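Local atomic coordinates of endoglucanase E (Clostridium thermocellum, PDB entry 2WAO), a protein that probably removes acetyl groups from plant cell-wall polysaccharides through its family 2 carbohydrate esterase domain, and also binds cellulose chains, here cellohexaose. Residues Phe67-Asn70 with Ala71-Ser74; Ala57-Gly61 with Asn62-Pro66; Ser229-Lys233 with Thr234-Thr238. All coordinates share one frame; numbering follows the deposited sequence.

Overall arrangement
Contacts 1 and 2 follow one another along strand 62-70 in the beta-rich N-terminal part of the chain. Contact 2 is the turn that opens the strand after 52-59; contact 1 is the corner at its far end, where the chain leaves for strand 73-79 in a second antiparallel sheet. Their centres are about 18 Å apart. Contact 3 belongs to the GDSL-like (SGNH) hydrolase fold, at the start of helix 233-250; the nearest atoms of contacts 1 and 3 are about 32 Å apart. The cellohexaose lies in a pocket that includes Ser131, Trp265 and His310, and the side chain of Phe236 in contact 3 is about 14 Å from a bound glucose unit.

Contact 1: Phe67-Asn70 with Ala71-Ser74; sequences FSVN and ATTS
The corner between two antiparallel sheets is what joins Val69 to Thr72 and Ser74 here: strand 62-70 ends at Asn70, and the chain bends through Ala71 and Thr72 before continuing as strand 73-79 in the other sheet. Ala71, with a positive phi of 51°, and Thr72 form the bend. On the inside of the corner, Val69 sends one methyl branch across to the far limb. Its CG1 stands anti to the backbone N (chi1 179°) and meets Thr72 CG2 at 3.8 Å, the two side chains crossing at about a right angle. The same Val69 CG1 has Thr72 O at 3.7 Å and Ser74 OG at 4.1 Å. Placed between its own backbone N and carbonyl carbon, Thr72 CG2 turns back to the first limb and also touches Asn70 O at 3.5 Å. Asn70 OD1 lies 3.7 Å from Ala71 CB on the exposed outer side of the bend.

No hydrogen bond links the two limbs; Asn70 O and Thr72 N approach to 3.2 Å, but at a poor angle. The backbone instead pairs outward, Val69 with Asn53 in one sheet and Ser74 with Ile47 in the other, while the Val69 side chain also rests on Ile47 and Phe55. The chemistry is therefore van der Waals contact around one buried valine, with the polar bonding of each limb supplied by neighbouring strands.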
loop_
_atom_site.group_PDB
_atom_site.type_symbol
_atom_site.label_atom_id
_atom_site.label_comp_id
_atom_site.label_asym_id
_atom_site.label_seq_id
_atom_site.Cartn_x
_atom_site.Cartn_y
_atom_site.Cartn_z
ATOM N N PHE A 67 -0.305 1.579 17.878
ATOM C CA PHE A 67 0.875 1.677 18.762
ATOM C C PHE A 67 2.125 1.687 17.928
ATOM O O PHE A 67 2.113 1.231 16.780
ATOM C CB PHE A 67 0.913 0.519 19.765
ATOM C CG PHE A 67 1.053 -0.832 19.117
ATOM C CD1 PHE A 67 2.308 -1.380 18.917
ATOM C CD2 PHE A 67 -0.094 -1.551 18.666
ATOM C CE1 PHE A 67 2.450 -2.656 18.305
ATOM C CE2 PHE A 67 0.052 -2.808 18.060
ATOM C CZ PHE A 67 1.303 -3.348 17.864
ATOM N N SER A 68 3.205 2.220 18.470
ATOM C CA SER A 68 4.435 2.248 17.730
ATOM C C SER A 68 5.446 1.324 18.343
ATOM O O SER A 68 5.404 1.073 19.557
ATOM C CB SER A 68 5.069 3.649 17.717
ATOM O OG SER A 68 5.229 4.124 19.043
ATOM N N VAL A 69 6.372 0.866 17.510
ATOM C CA VAL A 69 7.578 0.226 17.971
ATOM C C VAL A 69 8.715 0.966 17.279
ATOM O O VAL A 69 8.833 0.937 16.047
ATOM C CB VAL A 69 7.607 -1.293 17.690
ATOM C CG1 VAL A 69 8.953 -1.902 18.197
ATOM C CG2 VAL A 69 6.434 -2.013 18.355
ATOM N N ASN A 70 9.532 1.659 18.075
ATOM C CA ASN A 70 10.487 2.627 17.514
ATOM C C ASN A 70 11.966 2.243 17.726
ATOM O O ASN A 70 12.502 2.355 18.850
ATOM C CB ASN A 70 10.164 4.066 18.009
ATOM C CG ASN A 70 11.003 5.146 17.288
ATOM O OD1 ASN A 70 11.834 4.831 16.445
ATOM N ND2 ASN A 70 10.784 6.424 17.638
ATOM N N ALA A 71 12.606 1.779 16.658
ATOM C CA ALA A 71 14.059 1.487 16.627
ATOM C C ALA A 71 14.486 0.597 17.800
ATOM O O ALA A 71 15.486 0.879 18.498
ATOM C CB ALA A 71 14.880 2.766 16.594
ATOM N N THR A 72 13.712 -0.469 18.003
ATOM C CA THR A 72 13.847 -1.331 19.179
ATOM C C THR A 72 13.127 -2.647 18.950
ATOM O O THR A 72 12.490 -2.852 17.901
ATOM C CB THR A 72 13.261 -0.657 20.447
ATOM O OG1 THR A 72 13.793 -1.275 21.632
ATOM C CG2 THR A 72 11.723 -0.658 20.468
ATOM N N THR A 73 13.260 -3.541 19.927
ATOM C CA THR A 73 12.506 -4.794 19.968
ATOM C C THR A 73 11.621 -4.703 21.188
ATOM O O THR A 73 12.130 -4.469 22.307
ATOM C CB THR A 73 13.462 -6.012 20.078
ATOM O OG1 THR A 73 14.271 -6.085 18.891
ATOM C CG2 THR A 73 12.678 -7.309 20.248
ATOM N N SER A 74 10.305 -4.899 21.011
ATOM C CA SER A 74 9.384 -4.878 22.132
ATOM C C SER A 74 8.314 -5.970 22.062
ATOM O O SER A 74 7.819 -6.293 20.977
ATOM C CB SER A 74 8.640 -3.533 22.217
ATOM O OG SER A 74 9.540 -2.435 22.201
#

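Contact 2: Ala57-Gly61 with Asn62-Pro66; sequences AIVDG and NPLPP
Val59 and Asn62 grip each other through two backbone hydrogen bonds, Val59 N to Asn62 O at 2.9 Å and Asn62 N back to Val59 O at 3.0 Å. Two residues further from the turn, Leu64 N donates to Ala57 O at 2.9 Å. Between these pairs Ile58 faces Pro63 as a non-hydrogen-bonded pair, which suits a proline because its nitrogen has no hydrogen to give. Ile58 CA adds a CA-H...O contact to Asn62 O at 3.4 Å.

A water donates to both Val59 O and Asn62 OD1, tying the amide end of Asn62 to the turn. A second water accepts from Ala57 N and donates to Pro65 O, carrying the connection past the last direct bond. At the tip, both carboxylate oxygens of Asp60 are used outside the turn, OD1 by His88 N and OD2 by His87 ND1.

The side chains pack on two faces. On the face of Val59, Leu64 lays its CD1 obliquely against Val59 CG2 at 3.8 Å; with CG1 of the valine anti to the backbone N (chi1 180°), it is CG2 that faces the leucine. Val79 touches both Val59 and Leu64, so these two together join the hairpin to strand 73-79. On the other face, Ile58 CG1 meets Pro63 CB at 4.3 Å, while Val90 and Trp92 of strand 85-93 also touch Ile58. Asp60 and Gly61 take the two positive-phi corner positions of a type I' turn, the classic two-residue connection of a tight antiparallel beta hairpin, here between strands 52-59 and 62-70.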
loop_
_atom_site.group_PDB
_atom_site.type_symbol
_atom_site.label_atom_id
_atom_site.label_comp_id
_atom_site.label_asym_id
_atom_site.label_seq_id
_atom_site.Cartn_x
_atom_site.Cartn_y
_atom_site.Cartn_z
ATOM N N ALA A 57 -3.841 -3.523 15.611
ATOM C CA ALA A 57 -4.488 -4.844 15.700
ATOM C C ALA A 57 -5.978 -4.674 15.415
ATOM O O ALA A 57 -6.612 -3.738 15.896
ATOM C CB ALA A 57 -4.277 -5.431 17.105
ATOM N N ILE A 58 -6.539 -5.551 14.594
ATOM C CA ILE A 58 -7.964 -5.546 14.312
ATOM C C ILE A 58 -8.469 -6.896 14.771
ATOM O O ILE A 58 -8.072 -7.925 14.214
ATOM C CB ILE A 58 -8.288 -5.325 12.804
ATOM C CG1 ILE A 58 -7.662 -4.016 12.286
ATOM C CG2 ILE A 58 -9.821 -5.235 12.614
ATOM C CD1 ILE A 58 -6.277 -4.161 11.686
ATOM N N VAL A 59 -9.315 -6.901 15.798
ATOM C CA VAL A 59 -9.636 -8.152 16.488
ATOM C C VAL A 59 -11.111 -8.381 16.351
ATOM O O VAL A 59 -11.907 -7.530 16.767
ATOM C CB VAL A 59 -9.213 -8.132 17.974
ATOM C CG1 VAL A 59 -9.600 -9.486 18.617
ATOM C CG2 VAL A 59 -7.725 -7.950 18.076
ATOM N N ASP A 60 -11.481 -9.480 15.698
ATOM C CA ASP A 60 -12.894 -9.765 15.361
ATOM C C ASP A 60 -13.539 -8.553 14.667
ATOM O O ASP A 60 -14.676 -8.160 14.981
ATOM C CB ASP A 60 -13.692 -10.138 16.626
ATOM C CG ASP A 60 -13.099 -11.330 17.362
ATOM O OD1 ASP A 60 -12.647 -12.271 16.659
ATOM O OD2 ASP A 60 -13.069 -11.292 18.621
ATOM N N GLY A 61 -12.787 -7.946 13.749
ATOM C CA GLY A 61 -13.297 -6.831 12.949
ATOM C C GLY A 61 -13.263 -5.455 13.610
ATOM O O GLY A 61 -13.673 -4.469 12.994
ATOM N N ASN A 62 -12.774 -5.371 14.837
ATOM C CA ASN A 62 -12.680 -4.084 15.541
ATOM C C ASN A 62 -11.233 -3.585 15.637
ATOM O O ASN A 62 -10.398 -4.259 16.240
ATOM C CB ASN A 62 -13.231 -4.222 16.958
ATOM C CG ASN A 62 -14.658 -4.755 16.976
ATOM O OD1 ASN A 62 -14.964 -5.702 17.715
ATOM N ND2 ASN A 62 -15.531 -4.150 16.170
ATOM N N PRO A 63 -10.916 -2.438 14.993
ATOM C CA PRO A 63 -9.590 -1.834 15.075
ATOM C C PRO A 63 -9.328 -1.257 16.439
ATOM O O PRO A 63 -10.167 -0.519 16.976
ATOM C CB PRO A 63 -9.652 -0.681 14.056
ATOM C CG PRO A 63 -10.838 -1.082 13.127
ATOM C CD PRO A 63 -11.796 -1.678 14.084
ATOM N N LEU A 64 -8.191 -1.629 17.012
ATOM C CA LEU A 64 -7.837 -1.198 18.342
ATOM C C LEU A 64 -6.908 0.014 18.273
ATOM O O LEU A 64 -6.366 0.305 17.211
ATOM C CB LEU A 64 -7.179 -2.368 19.093
ATOM C CG LEU A 64 -8.075 -3.634 19.137
ATOM C CD1 LEU A 64 -7.423 -4.680 20.025
ATOM C CD2 LEU A 64 -9.465 -3.297 19.654
ATOM N N PRO A 65 -6.726 0.754 19.394
ATOM C CA PRO A 65 -5.849 1.935 19.289
ATOM C C PRO A 65 -4.456 1.538 18.772
ATOM O O PRO A 65 -3.896 0.474 19.196
ATOM C CB PRO A 65 -5.815 2.450 20.746
ATOM C CG PRO A 65 -7.130 1.999 21.294
ATOM C CD PRO A 65 -7.269 0.610 20.758
ATOM N N PRO A 66 -3.911 2.289 17.803
ATOM C CA PRO A 66 -2.598 1.927 17.242
ATOM C C PRO A 66 -1.453 2.163 18.193
ATOM O O PRO A 66 -1.638 2.814 19.241
ATOM C CB PRO A 66 -2.440 2.856 16.039
ATOM C CG PRO A 66 -3.328 3.964 16.312
ATOM C CD PRO A 66 -4.515 3.396 17.044
HETATM O O HOH W 1 -3.720 -1.985 17.940
HETATM O O HOH W 2 -12.866 -7.186 19.383
#

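Contact 3: Ser229-Lys233 with Thr234-Thr238. With FMT (formic acid), chain H.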
loop_
_atom_site.group_PDB
_atom_site.type_symbol
_atom_site.label_atom_id
_atom_site.label_comp_id
_atom_site.label_asym_id
_atom_site.label_seq_id
_atom_site.Cartn_x
_atom_site.Cartn_y
_atom_site.Cartn_z
ATOM N N SER A 229 8.799 20.599 -10.850
ATOM C CA SER A 229 9.335 20.873 -12.182
ATOM C C SER A 229 8.787 19.772 -13.086
ATOM O O SER A 229 9.007 18.588 -12.775
ATOM C CB SER A 229 10.844 20.763 -12.099
ATOM O OG SER A 229 11.424 21.141 -13.322
ATOM N N PHE A 230 8.054 20.146 -14.134
ATOM C CA PHE A 230 7.316 19.188 -14.978
ATOM C C PHE A 230 8.283 18.256 -15.709
ATOM O O PHE A 230 9.161 18.737 -16.434
ATOM C CB PHE A 230 6.449 19.901 -16.032
ATOM C CG PHE A 230 5.375 20.816 -15.458
ATOM C CD1 PHE A 230 4.852 20.611 -14.171
ATOM C CD2 PHE A 230 4.874 21.853 -16.231
ATOM C CE1 PHE A 230 3.847 21.470 -13.657
ATOM C CE2 PHE A 230 3.884 22.705 -15.726
ATOM C CZ PHE A 230 3.364 22.499 -14.447
ATOM N N ALA A 231 8.111 16.939 -15.581
ATOM C CA ALA A 231 9.000 15.980 -16.270
ATOM C C ALA A 231 8.855 16.104 -17.790
ATOM O O ALA A 231 7.764 16.372 -18.297
ATOM C CB ALA A 231 8.654 14.530 -15.847
ATOM N N ASP A 232 9.947 15.825 -18.496
ATOM C CA ASP A 232 9.976 15.729 -19.960
ATOM C C ASP A 232 8.951 14.709 -20.474
ATOM O O ASP A 232 8.906 13.581 -19.964
ATOM C CB ASP A 232 11.382 15.294 -20.388
ATOM C CG ASP A 232 11.486 15.031 -21.896
ATOM O OD1 ASP A 232 11.420 16.036 -22.654
ATOM O OD2 ASP A 232 11.642 13.848 -22.331
ATOM N N LYS A 233 8.143 15.080 -21.469
ATOM C CA LYS A 233 7.140 14.141 -21.980
ATOM C C LYS A 233 7.711 12.783 -22.428
ATOM O O LYS A 233 7.245 11.739 -21.986
ATOM C CB LYS A 233 6.319 14.720 -23.109
ATOM C CG LYS A 233 5.209 13.769 -23.566
ATOM C CD LYS A 233 4.387 14.345 -24.691
ATOM C CE LYS A 233 3.274 13.372 -25.071
ATOM N NZ LYS A 233 2.333 14.020 -26.035
ATOM N N THR A 234 8.698 12.801 -23.330
ATOM C CA THR A 234 9.231 11.526 -23.823
ATOM C C THR A 234 9.773 10.636 -22.695
ATOM O O THR A 234 9.491 9.419 -22.662
ATOM C CB THR A 234 10.286 11.768 -24.952
ATOM O OG1 THR A 234 9.644 12.510 -26.000
ATOM C CG2 THR A 234 10.730 10.459 -25.530
ATOM N N LYS A 235 10.488 11.259 -21.775
ATOM C CA LYS A 235 11.091 10.605 -20.624
ATOM C C LYS A 235 10.009 9.952 -19.742
ATOM O O LYS A 235 10.091 8.770 -19.401
ATOM C CB LYS A 235 11.885 11.618 -19.814
ATOM C CG LYS A 235 12.637 11.016 -18.628
ATOM C CD LYS A 235 13.533 12.043 -17.857
ATOM C CE LYS A 235 14.629 11.286 -17.088
ATOM N NZ LYS A 235 15.181 12.004 -15.875
ATOM N N PHE A 236 8.998 10.740 -19.415
ATOM C CA PHE A 236 7.871 10.270 -18.593
ATOM C C PHE A 236 7.038 9.135 -19.252
ATOM O O PHE A 236 6.746 8.104 -18.607
ATOM C CB PHE A 236 6.976 11.455 -18.170
ATOM C CG PHE A 236 5.828 11.028 -17.258
ATOM C CD1 PHE A 236 6.023 10.919 -15.879
ATOM C CD2 PHE A 236 4.596 10.675 -17.798
ATOM C CE1 PHE A 236 4.984 10.511 -15.033
ATOM C CE2 PHE A 236 3.550 10.253 -16.973
ATOM C CZ PHE A 236 3.739 10.169 -15.603
ATOM N N VAL A 237 6.644 9.339 -20.511
ATOM C CA VAL A 237 5.864 8.369 -21.224
ATOM C C VAL A 237 6.661 7.071 -21.370
ATOM O O VAL A 237 6.139 5.989 -21.133
ATOM C CB VAL A 237 5.387 8.923 -22.574
ATOM C CG1 VAL A 237 4.800 7.768 -23.461
ATOM C CG2 VAL A 237 4.287 10.015 -22.309
ATOM N N THR A 238 7.934 7.186 -21.736
ATOM C CA THR A 238 8.773 5.961 -21.851
ATOM C C THR A 238 8.915 5.217 -20.501
ATOM O O THR A 238 8.857 4.004 -20.465
ATOM C CB THR A 238 10.142 6.306 -22.508
ATOM O OG1 THR A 238 9.904 6.790 -23.841
ATOM C CG2 THR A 238 11.044 5.071 -22.590
HETATM C C FMT H . 7.105 23.493 -14.110
HETATM O O1 FMT H . 7.044 24.726 -14.130
HETATM O O2 FMT H . 7.930 22.862 -14.772
HETATM O O HOH W 3 9.888 15.293 -24.690
#
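A formic acid molecule, probably from the crystallisation liquor, lies over one face of the Phe230 ring, its carbon 3.3 Å above the plane and over the ring centre. This ring and that of Phe236 flank the N-capped start of helix 233-250 in the GDSL-like (SGNH) hydrolase fold. The formic acid is held by Phe230 N, which donates to its O2 at 2.8 Å in an almost perfectly straight bond. The side chain of Phe230 also touches Thr267 and Leu271 of helix 266-285. The second ring, Phe236, has Ala231 CB obliquely beside it, and Ala231 CB meets Phe236 CB at 4.2 Å; Phe226 packs edge-to-face with this ring.

Between the two phenylalanines the chain enters the helix, and Asp232 is its N-cap. The Asp232 side chain folds forward, CG anti to the backbone N (chi1 175°), bringing OD2 to Lys235 N at 2.9 Å. That bond meets OD2 on its anti side and 29° out of the carboxylate plane. Asp232 OD1 takes a hydrogen bond from a water that in turn accepts from Thr234 N, so a second amide of the first helical turn is served indirectly. A negative carboxylate here would probably be stabilised by the positive end of the helix dipole.

The regular helical bonds begin at the same residue: Phe236 N donates to Asp232 O, and Val237 N to Lys233 O at 2.9 Å. Lys233 and Val237 run side by side, with Lys233 CG 4.1 Å from Val237 CG2; the extended lysine continues to a salt bridge with Glu278 on helix 266-285. At the next residue, Thr234 O accepts twice from Thr238, whose N and OG1 approach from opposite faces of the carbonyl plane, each at 2.9 Å.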